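Local coordinates for protein thermotoga maritima TmcAL (Thermotoga maritima, PDB 5Y0T) that belongs to the HIGH nucleotidyl transferase family of the HUP clan and holds adenosine-5'-rp-alpha-thio-triphosphate in a pocket of its nucleotide-binding fold, at residues V7-P12 against G80-G85; T22-L27 against D98-S103; E174-A179 against I186-I191. All blocks are in the same frame, centred on the assembly; numbering follows the deposited sequence.

Contact 1 (V7-P12 against G80-G85); sequences VVEYNP and GGFAFG. With TAT (adenosine-5'-rp-alpha-thio-triphosphate), chain E.
V7 and F82 meet by apolar packing: the valine methyl CG1 lies 3.5 Å from F82 CE1, and the two side chains approach from opposite directions. F82 CG stands anti to its own N, which carries the ring out from the helix toward the end of the strand. A second touch, polar against apolar, sets E9 OE2 3.7 Å from F82 CE2, oblique to the ring, with the carboxylate plane turned 81° against it. No hydrogen bond joins the two segments; E9 OE2 is instead held by S38 OG and Q43 N.

Hydrogen bonding is directed to the ligand. Past the end of the strand, E9 N and Y10 N both donate to O2A of adenosine-5'-rp-alpha-thio-triphosphate, at 2.8 Å from E9 N and 2.9 Å from Y10 N. The N-H...O angles are 156° and 168° respectively. Two consecutive amides thus grip one oxygen on the alpha-phosphorus, as expected where the first strand of a Rossmann-like HUP domain runs into its nucleotide site.

Strand 3-8 pairs in parallel with strand 32-38, whose V36 touches V7 and whose S38 touches F82, while Y175 of helix 167-182 packs on both V7 and F82.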
loop_
_atom_site.group_PDB
_atom_site.type_symbol
_atom_site.label_atom_id
_atom_site.label_comp_id
_atom_site.label_asym_id
_atom_site.label_seq_id
_atom_site.Cartn_x
_atom_site.Cartn_y
_atom_site.Cartn_z
ATOM N N VAL A 7 18.271 18.082 -19.882
ATOM C CA VAL A 7 17.742 17.267 -18.785
ATOM C C VAL A 7 16.726 18.110 -18.045
ATOM O O VAL A 7 17.061 19.196 -17.588
ATOM C CB VAL A 7 18.852 16.829 -17.815
ATOM C CG1 VAL A 7 18.258 15.987 -16.651
ATOM C CG2 VAL A 7 19.944 16.059 -18.571
ATOM N N VAL A 8 15.478 17.654 -17.958
ATOM C CA VAL A 8 14.404 18.535 -17.508
ATOM C C VAL A 8 13.351 17.796 -16.698
ATOM O O VAL A 8 13.253 16.578 -16.735
ATOM C CB VAL A 8 13.682 19.228 -18.709
ATOM C CG1 VAL A 8 14.668 20.036 -19.556
ATOM C CG2 VAL A 8 12.975 18.179 -19.577
ATOM N N GLU A 9 12.555 18.568 -15.971
ATOM C CA GLU A 9 11.432 18.054 -15.192
ATOM C C GLU A 9 10.175 18.796 -15.631
ATOM O O GLU A 9 9.123 18.182 -15.784
ATOM C CB GLU A 9 11.705 18.161 -13.697
ATOM C CG GLU A 9 12.837 17.219 -13.306
ATOM C CD GLU A 9 12.768 16.793 -11.854
ATOM O OE1 GLU A 9 12.806 17.680 -10.983
ATOM O OE2 GLU A 9 12.631 15.575 -11.593
ATOM N N TYR A 10 10.266 20.128 -15.714
ATOM C CA TYR A 10 9.170 20.951 -16.230
ATOM C C TYR A 10 7.913 20.760 -15.376
ATOM O O TYR A 10 6.874 20.343 -15.886
ATOM C CB TYR A 10 8.864 20.599 -17.712
ATOM C CG TYR A 10 9.931 21.012 -18.727
ATOM C CD1 TYR A 10 10.853 22.025 -18.442
ATOM C CD2 TYR A 10 10.002 20.400 -19.974
ATOM C CE1 TYR A 10 11.824 22.410 -19.381
ATOM C CE2 TYR A 10 10.960 20.776 -20.913
ATOM C CZ TYR A 10 11.862 21.779 -20.621
ATOM O OH TYR A 10 12.803 22.157 -21.569
ATOM N N ASN A 11 8.004 21.117 -14.093
ATOM C CA ASN A 11 6.951 20.820 -13.121
ATOM C C ASN A 11 6.425 22.059 -12.409
ATOM O O ASN A 11 6.613 22.195 -11.199
ATOM C CB ASN A 11 7.469 19.825 -12.064
ATOM C CG ASN A 11 6.363 19.318 -11.133
ATOM O OD1 ASN A 11 5.182 19.393 -11.454
ATOM N ND2 ASN A 11 6.750 18.822 -9.966
ATOM N N PRO A 12 5.751 22.965 -13.138
ATOM C CA PRO A 12 5.407 22.980 -14.567
ATOM C C PRO A 12 6.448 23.689 -15.465
ATOM O O PRO A 12 7.413 24.280 -14.954
ATOM C CB PRO A 12 4.100 23.768 -14.576
ATOM C CG PRO A 12 4.397 24.859 -13.553
ATOM C CD PRO A 12 5.182 24.141 -12.442
ATOM N N GLY A 80 23.198 12.507 -7.856
ATOM C CA GLY A 80 24.127 11.562 -8.466
ATOM C C GLY A 80 23.436 10.545 -9.369
ATOM O O GLY A 80 23.814 10.355 -10.535
ATOM N N GLY A 81 22.414 9.883 -8.836
ATOM C CA GLY A 81 21.693 8.889 -9.604
ATOM C C GLY A 81 20.873 9.498 -10.724
ATOM O O GLY A 81 20.790 8.943 -11.822
ATOM N N PHE A 82 20.246 10.634 -10.433
ATOM C CA PHE A 82 19.436 11.363 -11.412
ATOM C C PHE A 82 20.298 11.728 -12.624
ATOM O O PHE A 82 19.940 11.465 -13.788
ATOM C CB PHE A 82 18.841 12.612 -10.736
ATOM C CG PHE A 82 18.081 13.530 -11.661
ATOM C CD1 PHE A 82 18.736 14.539 -12.363
ATOM C CD2 PHE A 82 16.704 13.425 -11.782
ATOM C CE1 PHE A 82 18.030 15.414 -13.188
ATOM C CE2 PHE A 82 15.988 14.300 -12.623
ATOM C CZ PHE A 82 16.660 15.294 -13.319
ATOM N N ALA A 83 21.452 12.313 -12.339
ATOM C CA ALA A 83 22.358 12.750 -13.388
ATOM C C ALA A 83 22.849 11.561 -14.193
ATOM O O ALA A 83 22.958 11.626 -15.412
ATOM C CB ALA A 83 23.543 13.513 -12.790
ATOM N N PHE A 84 23.142 10.468 -13.503
ATOM C CA PHE A 84 23.723 9.317 -14.175
ATOM C C PHE A 84 22.735 8.730 -15.169
ATOM O O PHE A 84 23.099 8.409 -16.296
ATOM C CB PHE A 84 24.143 8.251 -13.174
ATOM C CG PHE A 84 24.659 6.993 -13.821
ATOM C CD1 PHE A 84 25.916 6.970 -14.414
ATOM C CD2 PHE A 84 23.891 5.829 -13.820
ATOM C CE1 PHE A 84 26.409 5.806 -15.007
ATOM C CE2 PHE A 84 24.372 4.660 -14.406
ATOM C CZ PHE A 84 25.631 4.646 -14.997
ATOM N N GLY A 85 21.486 8.581 -14.734
ATOM C CA GLY A 85 20.438 8.099 -15.614
ATOM C C GLY A 85 20.225 9.022 -16.800
ATOM O O GLY A 85 20.115 8.578 -17.930
HETATM N N1 TAT E . 16.937 30.634 -15.623
HETATM C C2 TAT E . 17.717 29.871 -16.412
HETATM N N3 TAT E . 17.595 28.535 -16.505
HETATM C C4 TAT E . 16.652 27.877 -15.788
HETATM C C5 TAT E . 15.750 28.640 -14.920
HETATM C C6 TAT E . 15.954 30.107 -14.867
HETATM N N6 TAT E . 15.171 30.891 -14.088
HETATM N N7 TAT E . 14.917 27.749 -14.344
HETATM C C8 TAT E . 15.244 26.515 -14.810
HETATM N N9 TAT E . 16.279 26.600 -15.671
HETATM P PA TAT E . 14.124 21.715 -14.517
HETATM P PB TAT E . 14.570 23.287 -12.074
HETATM P PG TAT E . 13.165 25.252 -10.488
HETATM C "C1'" TAT E . 16.926 25.466 -16.368
HETATM O O1A TAT E . 12.274 26.390 -10.957
HETATM O O1B TAT E . 14.628 22.435 -10.842
HETATM S S1G TAT E . 15.444 20.338 -14.138
HETATM C "C2'" TAT E . 17.458 24.462 -15.346
HETATM O "O2'" TAT E . 18.695 24.887 -14.774
HETATM O O2A TAT E . 12.823 21.291 -15.179
HETATM O O2B TAT E . 15.846 23.875 -12.621
HETATM O O2G TAT E . 12.431 24.259 -9.608
HETATM C "C3'" TAT E . 17.574 23.207 -16.183
HETATM O "O3'" TAT E . 18.821 23.178 -16.902
HETATM O O3A TAT E . 13.688 22.530 -13.193
HETATM O O3B TAT E . 13.485 24.472 -11.865
HETATM O O3G TAT E . 14.520 25.643 -9.950
HETATM C "C4'" TAT E . 16.423 23.352 -17.174
HETATM O "O4'" TAT E . 16.003 24.721 -17.155
HETATM C "C5'" TAT E . 15.229 22.471 -16.794
HETATM O "O5'" TAT E . 14.829 22.806 -15.465
#

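Contact 2 (T22-L27 against D98-S103); sequences TSAREL and DVVFGS. With TAT (adenosine-5'-rp-alpha-thio-triphosphate), chain E.
This contact lies beside the ribose end of the adenosine-5'-rp-alpha-thio-triphosphate pocket, where A24 of helix 15-28 rests on V100 of strand 98-103. The closest pair is A24 CB and V100 CB at 3.6 Å, and the corresponding CA atoms are 5.8 Å apart, so helix and strand come near each other through a small residue on the helix. Both valine methyls flank the alanine: CG1 of V100 is 3.7 Å from A24 CB, and CG2 of V100 is 3.9 Å from the same atom. The torsion of V100 explains this straddling. With CG1 anti to N (chi1 180°) and CG2 anti to the carbonyl carbon, the two methyls diverge around the CB that faces the helix. One turn further along, L27 CD2 comes within 4.5 Å of V100 CG2, a looser apolar touch at the more exposed margin.

In the Rossmann-like fold of the HUP clan, strand 98-103 lies between strands 3-8 and 187-192, parallel to both, and helix 15-28 covers one side of this part of the sheet. L4 of strand 3-8 touches both A24 and V100, extending the apolar layer to the neighbouring strand. H20, on the same helix, adds a polar link through its NE2 to V100 O.

Two residues beyond V100 the strand reaches the ligand. G102 N donates to O3' of the ligand at 3.0 Å, and the N-H...O angle of 176° makes the bond almost straight. The backbone just before it lies close to the same hydroxyl oxygen, with F101 CA 3.6 Å from O3' of the ligand.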
loop_
_atom_site.group_PDB
_atom_site.type_symbol
_atom_site.label_atom_id
_atom_site.label_comp_id
_atom_site.label_asym_id
_atom_site.label_seq_id
_atom_site.Cartn_x
_atom_site.Cartn_y
_atom_site.Cartn_z
ATOM N N THR A 22 15.595 28.381 -24.826
ATOM C CA THR A 22 15.907 29.315 -25.891
ATOM C C THR A 22 17.397 29.667 -25.875
ATOM O O THR A 22 18.051 29.712 -26.921
ATOM C CB THR A 22 15.062 30.600 -25.762
ATOM O OG1 THR A 22 13.673 30.272 -25.897
ATOM C CG2 THR A 22 15.435 31.598 -26.840
ATOM N N SER A 23 17.934 29.908 -24.688
ATOM C CA SER A 23 19.369 30.223 -24.566
ATOM C C SER A 23 20.245 29.085 -25.090
ATOM O O SER A 23 21.231 29.290 -25.826
ATOM C CB SER A 23 19.735 30.516 -23.105
ATOM O OG SER A 23 19.210 31.766 -22.690
ATOM N N ALA A 24 19.880 27.881 -24.697
ATOM C CA ALA A 24 20.627 26.697 -25.077
ATOM C C ALA A 24 20.653 26.533 -26.582
ATOM O O ALA A 24 21.695 26.225 -27.156
ATOM C CB ALA A 24 19.998 25.449 -24.423
ATOM N N ARG A 25 19.495 26.707 -27.218
ATOM C CA ARG A 25 19.395 26.510 -28.666
ATOM C C ARG A 25 20.183 27.581 -29.411
ATOM O O ARG A 25 20.859 27.294 -30.402
ATOM C CB ARG A 25 17.913 26.499 -29.109
ATOM C CG ARG A 25 17.158 25.231 -28.581
ATOM C CD ARG A 25 15.641 25.341 -28.806
ATOM N NE ARG A 25 15.320 25.451 -30.228
ATOM C CZ ARG A 25 14.285 26.132 -30.707
ATOM N NH1 ARG A 25 13.468 26.771 -29.873
ATOM N NH2 ARG A 25 14.067 26.172 -32.019
ATOM N N GLU A 26 20.097 28.816 -28.936
ATOM C CA GLU A 26 20.784 29.921 -29.595
ATOM C C GLU A 26 22.306 29.850 -29.400
ATOM O O GLU A 26 23.070 30.266 -30.264
ATOM C CB GLU A 26 20.247 31.256 -29.068
ATOM C CG GLU A 26 18.795 31.532 -29.462
ATOM C CD GLU A 26 18.624 31.756 -30.975
ATOM O OE1 GLU A 26 19.619 32.078 -31.670
ATOM O OE2 GLU A 26 17.489 31.610 -31.468
ATOM N N LEU A 27 22.735 29.350 -28.250
ATOM C CA LEU A 27 24.158 29.140 -27.984
ATOM C C LEU A 27 24.753 28.058 -28.889
ATOM O O LEU A 27 25.756 28.290 -29.573
ATOM C CB LEU A 27 24.369 28.764 -26.517
ATOM C CG LEU A 27 25.797 28.351 -26.122
ATOM C CD1 LEU A 27 26.716 29.547 -26.144
ATOM C CD2 LEU A 27 25.804 27.689 -24.754
ATOM N N ASP A 98 25.818 17.870 -27.593
ATOM C CA ASP A 98 25.929 19.005 -26.690
ATOM C C ASP A 98 24.825 18.961 -25.661
ATOM O O ASP A 98 23.670 18.733 -25.996
ATOM C CB ASP A 98 25.833 20.351 -27.426
ATOM C CG ASP A 98 26.993 20.609 -28.362
ATOM O OD1 ASP A 98 26.923 20.177 -29.534
ATOM O OD2 ASP A 98 27.963 21.276 -27.933
ATOM N N VAL A 99 25.181 19.220 -24.412
ATOM C CA VAL A 99 24.187 19.356 -23.356
ATOM C C VAL A 99 24.387 20.688 -22.645
ATOM O O VAL A 99 25.520 21.067 -22.326
ATOM C CB VAL A 99 24.270 18.189 -22.338
ATOM C CG1 VAL A 99 23.475 18.517 -21.075
ATOM C CG2 VAL A 99 23.758 16.899 -22.977
ATOM N N VAL A 100 23.289 21.405 -22.433
ATOM C CA VAL A 100 23.298 22.704 -21.773
ATOM C C VAL A 100 22.442 22.663 -20.508
ATOM O O VAL A 100 21.265 22.299 -20.571
ATOM C CB VAL A 100 22.743 23.813 -22.694
ATOM C CG1 VAL A 100 22.760 25.150 -21.977
ATOM C CG2 VAL A 100 23.535 23.888 -24.000
ATOM N N PHE A 101 23.011 23.039 -19.369
ATOM C CA PHE A 101 22.210 23.101 -18.146
ATOM C C PHE A 101 22.300 24.479 -17.506
ATOM O O PHE A 101 23.318 25.148 -17.630
ATOM C CB PHE A 101 22.648 22.020 -17.143
ATOM C CG PHE A 101 24.130 22.034 -16.822
ATOM C CD1 PHE A 101 25.001 21.171 -17.479
ATOM C CD2 PHE A 101 24.639 22.872 -15.843
ATOM C CE1 PHE A 101 26.361 21.178 -17.188
ATOM C CE2 PHE A 101 25.993 22.878 -15.546
ATOM C CZ PHE A 101 26.852 22.027 -16.226
ATOM N N GLY A 102 21.237 24.885 -16.811
ATOM C CA GLY A 102 21.236 26.136 -16.079
ATOM C C GLY A 102 22.157 26.040 -14.879
ATOM O O GLY A 102 22.250 24.986 -14.243
ATOM N N SER A 103 22.828 27.145 -14.572
ATOM C CA SER A 103 23.886 27.166 -13.564
ATOM C C SER A 103 23.842 28.457 -12.744
ATOM O O SER A 103 23.589 29.537 -13.285
ATOM C CB SER A 103 25.244 26.992 -14.261
ATOM O OG SER A 103 26.329 27.423 -13.464
HETATM N N1 TAT E . 16.937 30.634 -15.623
HETATM C C2 TAT E . 17.717 29.871 -16.412
HETATM N N3 TAT E . 17.595 28.535 -16.505
HETATM C C4 TAT E . 16.652 27.877 -15.788
HETATM C C5 TAT E . 15.750 28.640 -14.920
HETATM C C6 TAT E . 15.954 30.107 -14.867
HETATM N N6 TAT E . 15.171 30.891 -14.088
HETATM N N7 TAT E . 14.917 27.749 -14.344
HETATM C C8 TAT E . 15.244 26.515 -14.810
HETATM N N9 TAT E . 16.279 26.600 -15.671
HETATM P PA TAT E . 14.124 21.715 -14.517
HETATM P PB TAT E . 14.570 23.287 -12.074
HETATM P PG TAT E . 13.165 25.252 -10.488
HETATM C "C1'" TAT E . 16.926 25.466 -16.368
HETATM O O1A TAT E . 12.274 26.390 -10.957
HETATM O O1B TAT E . 14.628 22.435 -10.842
HETATM S S1G TAT E . 15.444 20.338 -14.138
HETATM C "C2'" TAT E . 17.458 24.462 -15.346
HETATM O "O2'" TAT E . 18.695 24.887 -14.774
HETATM O O2A TAT E . 12.823 21.291 -15.179
HETATM O O2B TAT E . 15.846 23.875 -12.621
HETATM O O2G TAT E . 12.431 24.259 -9.608
HETATM C "C3'" TAT E . 17.574 23.207 -16.183
HETATM O "O3'" TAT E . 18.821 23.178 -16.902
HETATM O O3A TAT E . 13.688 22.530 -13.193
HETATM O O3B TAT E . 13.485 24.472 -11.865
HETATM O O3G TAT E . 14.520 25.643 -9.950
HETATM C "C4'" TAT E . 16.423 23.352 -17.174
HETATM O "O4'" TAT E . 16.003 24.721 -17.155
HETATM C "C5'" TAT E . 15.229 22.471 -16.794
HETATM O "O5'" TAT E . 14.829 22.806 -15.465
#

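Contact 3 (E174-A179 against I186-I191); sequences EYIHSA and IRFHTI
E174 O accepts two bonds from S178, from N at 2.9 Å and from OG at 3.0 Å, reached from opposite faces of the carbonyl plane; the hydroxyl oxygen is tilted 28° from that plane. The serine side chain is thereby tied back to its own helix, part of an alpha-beta unit in the Rossmann-like fold: helix 167-182 leads into strand 187-192, and the two short segments run antiparallel at 175° with axes 9.8 Å apart.

Across the contact, F188 supplies the strand's principal surface. I176 CG1 lies over one face of its ring, 4.2 Å from the centroid, as a CH-pi contact; on the opposite face I186 CG2, from F188's own segment, stands near the rim of the ring. F188 CG is anti to the carbonyl carbon (chi1 -73°), placing the ring against the helix, where Y175 CB touches CE2 of F188 at 3.7 Å. The Y175 phenol leads away toward A83 of helix 79-92. V99 of the adjacent strand 98-103 also packs on F188, so the ring, projecting from strand 187-192, meets both the helix and the neighbouring strand. The ring's outer edge meets the helix at A179, whose CB stands near the ring plane, 3.4 Å from F188 CE1.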
loop_
_atom_site.group_PDB
_atom_site.type_symbol
_atom_site.label_atom_id
_atom_site.label_comp_id
_atom_site.label_asym_id
_atom_site.label_seq_id
_atom_site.Cartn_x
_atom_site.Cartn_y
_atom_site.Cartn_z
ATOM N N GLU A 174 27.649 16.541 -11.489
ATOM C CA GLU A 174 27.250 15.143 -11.601
ATOM C C GLU A 174 26.965 14.742 -13.055
ATOM O O GLU A 174 27.258 13.610 -13.430
ATOM C CB GLU A 174 26.029 14.850 -10.736
ATOM C CG GLU A 174 26.240 15.087 -9.217
ATOM C CD GLU A 174 27.078 14.015 -8.528
ATOM O OE1 GLU A 174 27.671 13.164 -9.213
ATOM O OE2 GLU A 174 27.149 14.029 -7.278
ATOM N N TYR A 175 26.401 15.641 -13.872
ATOM C CA TYR A 175 26.215 15.313 -15.308
ATOM C C TYR A 175 27.564 15.042 -15.968
ATOM O O TYR A 175 27.726 14.088 -16.736
ATOM C CB TYR A 175 25.528 16.440 -16.108
ATOM C CG TYR A 175 24.125 16.818 -15.691
ATOM C CD1 TYR A 175 23.179 15.855 -15.384
ATOM C CD2 TYR A 175 23.748 18.168 -15.611
ATOM C CE1 TYR A 175 21.900 16.209 -14.998
ATOM C CE2 TYR A 175 22.452 18.535 -15.221
ATOM C CZ TYR A 175 21.543 17.554 -14.917
ATOM O OH TYR A 175 20.278 17.898 -14.516
ATOM N N ILE A 176 28.521 15.926 -15.700
ATOM C CA ILE A 176 29.817 15.840 -16.334
ATOM C C ILE A 176 30.557 14.605 -15.833
ATOM O O ILE A 176 31.169 13.869 -16.611
ATOM C CB ILE A 176 30.649 17.122 -16.068
ATOM C CG1 ILE A 176 29.974 18.338 -16.722
ATOM C CG2 ILE A 176 32.066 16.971 -16.601
ATOM C CD1 ILE A 176 30.464 19.683 -16.193
ATOM N N HIS A 177 30.494 14.377 -14.528
ATOM C CA HIS A 177 31.110 13.195 -13.939
ATOM C C HIS A 177 30.541 11.931 -14.567
ATOM O O HIS A 177 31.298 11.034 -14.934
ATOM C CB HIS A 177 30.906 13.174 -12.429
ATOM C CG HIS A 177 31.572 12.018 -11.748
ATOM N ND1 HIS A 177 31.202 11.582 -10.496
ATOM C CD2 HIS A 177 32.577 11.204 -12.149
ATOM C CE1 HIS A 177 31.951 10.549 -10.151
ATOM N NE2 HIS A 177 32.797 10.300 -11.136
ATOM N N SER A 178 29.215 11.869 -14.708
ATOM C CA SER A 178 28.551 10.738 -15.367
ATOM C C SER A 178 29.045 10.523 -16.795
ATOM O O SER A 178 29.322 9.394 -17.206
ATOM C CB SER A 178 27.032 10.945 -15.375
ATOM O OG SER A 178 26.517 10.795 -14.058
ATOM N N ALA A 179 29.163 11.606 -17.557
ATOM C CA ALA A 179 29.655 11.488 -18.926
ATOM C C ALA A 179 31.072 10.927 -18.937
ATOM O O ALA A 179 31.403 10.101 -19.779
ATOM C CB ALA A 179 29.625 12.828 -19.615
ATOM N N ILE A 186 30.010 13.876 -25.237
ATOM C CA ILE A 186 29.132 15.047 -25.158
ATOM C C ILE A 186 29.860 16.291 -24.632
ATOM O O ILE A 186 30.625 16.217 -23.661
ATOM C CB ILE A 186 27.898 14.747 -24.269
ATOM C CG1 ILE A 186 26.955 13.764 -24.982
ATOM C CG2 ILE A 186 27.163 16.042 -23.902
ATOM C CD1 ILE A 186 25.824 13.217 -24.091
ATOM N N ARG A 187 29.656 17.426 -25.305
ATOM C CA ARG A 187 30.156 18.711 -24.822
ATOM C C ARG A 187 29.134 19.358 -23.889
ATOM O O ARG A 187 27.974 19.511 -24.269
ATOM C CB ARG A 187 30.460 19.654 -25.990
ATOM C CG ARG A 187 31.632 19.218 -26.863
ATOM C CD ARG A 187 31.773 20.131 -28.075
ATOM N NE ARG A 187 30.580 20.095 -28.922
ATOM C CZ ARG A 187 30.535 19.537 -30.126
ATOM N NH1 ARG A 187 31.628 18.995 -30.647
ATOM N NH2 ARG A 187 29.410 19.559 -30.827
ATOM N N PHE A 188 29.562 19.734 -22.683
ATOM C CA PHE A 188 28.663 20.348 -21.699
ATOM C C PHE A 188 28.829 21.867 -21.655
ATOM O O PHE A 188 29.920 22.392 -21.880
ATOM C CB PHE A 188 28.882 19.735 -20.299
ATOM C CG PHE A 188 28.335 18.335 -20.177
ATOM C CD1 PHE A 188 29.116 17.239 -20.515
ATOM C CD2 PHE A 188 27.025 18.126 -19.790
ATOM C CE1 PHE A 188 28.602 15.953 -20.432
ATOM C CE2 PHE A 188 26.492 16.840 -19.704
ATOM C CZ PHE A 188 27.277 15.754 -20.021
ATOM N N HIS A 189 27.725 22.568 -21.427
ATOM C CA HIS A 189 27.726 24.036 -21.401
ATOM C C HIS A 189 26.838 24.493 -20.256
ATOM O O HIS A 189 25.852 23.841 -19.963
ATOM C CB HIS A 189 27.178 24.638 -22.694
ATOM C CG HIS A 189 27.740 24.039 -23.942
ATOM N ND1 HIS A 189 28.666 24.692 -24.724
ATOM C CD2 HIS A 189 27.488 22.858 -24.557
ATOM C CE1 HIS A 189 28.971 23.935 -25.764
ATOM N NE2 HIS A 189 28.279 22.813 -25.681
ATOM N N THR A 190 27.171 25.627 -19.650
ATOM C CA THR A 190 26.293 26.265 -18.675
ATOM C C THR A 190 25.617 27.461 -19.314
ATOM O O THR A 190 26.164 28.071 -20.232
ATOM C CB THR A 190 27.050 26.781 -17.414
ATOM O OG1 THR A 190 27.925 27.858 -17.793
ATOM C CG2 THR A 190 27.866 25.692 -16.771
ATOM N N ILE A 191 24.411 27.772 -18.854
ATOM C CA ILE A 191 23.887 29.116 -19.021
ATOM C C ILE A 191 23.520 29.643 -17.637
ATOM O O ILE A 191 23.237 28.865 -16.727
ATOM C CB ILE A 191 22.666 29.162 -19.989
ATOM C CG1 ILE A 191 21.535 28.225 -19.536
ATOM C CG2 ILE A 191 23.113 28.827 -21.407
ATOM C CD1 ILE A 191 20.439 28.929 -18.758
#

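Overall arrangement
All three contacts reach the same sheet. Strand 3-8 of contact 1 neighbours strand 98-103 of contact 2, which in turn neighbours strand 187-192 of contact 3. Contacts 1 and 2 have centres 15 Å apart and do not touch, yet both hold adenosine-5'-rp-alpha-thio-triphosphate, one at its alpha-phosphorus and the other at its ribose. Contacts 1 and 3, with centres 13 Å apart, meet directly: V7 CG1 lies 3.5 Å from Y175 OH. Contacts 2 and 3 are 11 Å apart between centres and are joined by probable hydrogen bonds, S103 N to I191 O at 2.8 Å and D98 OD2 to H189 NE2 at 2.7 Å. I191 also touches the ligand.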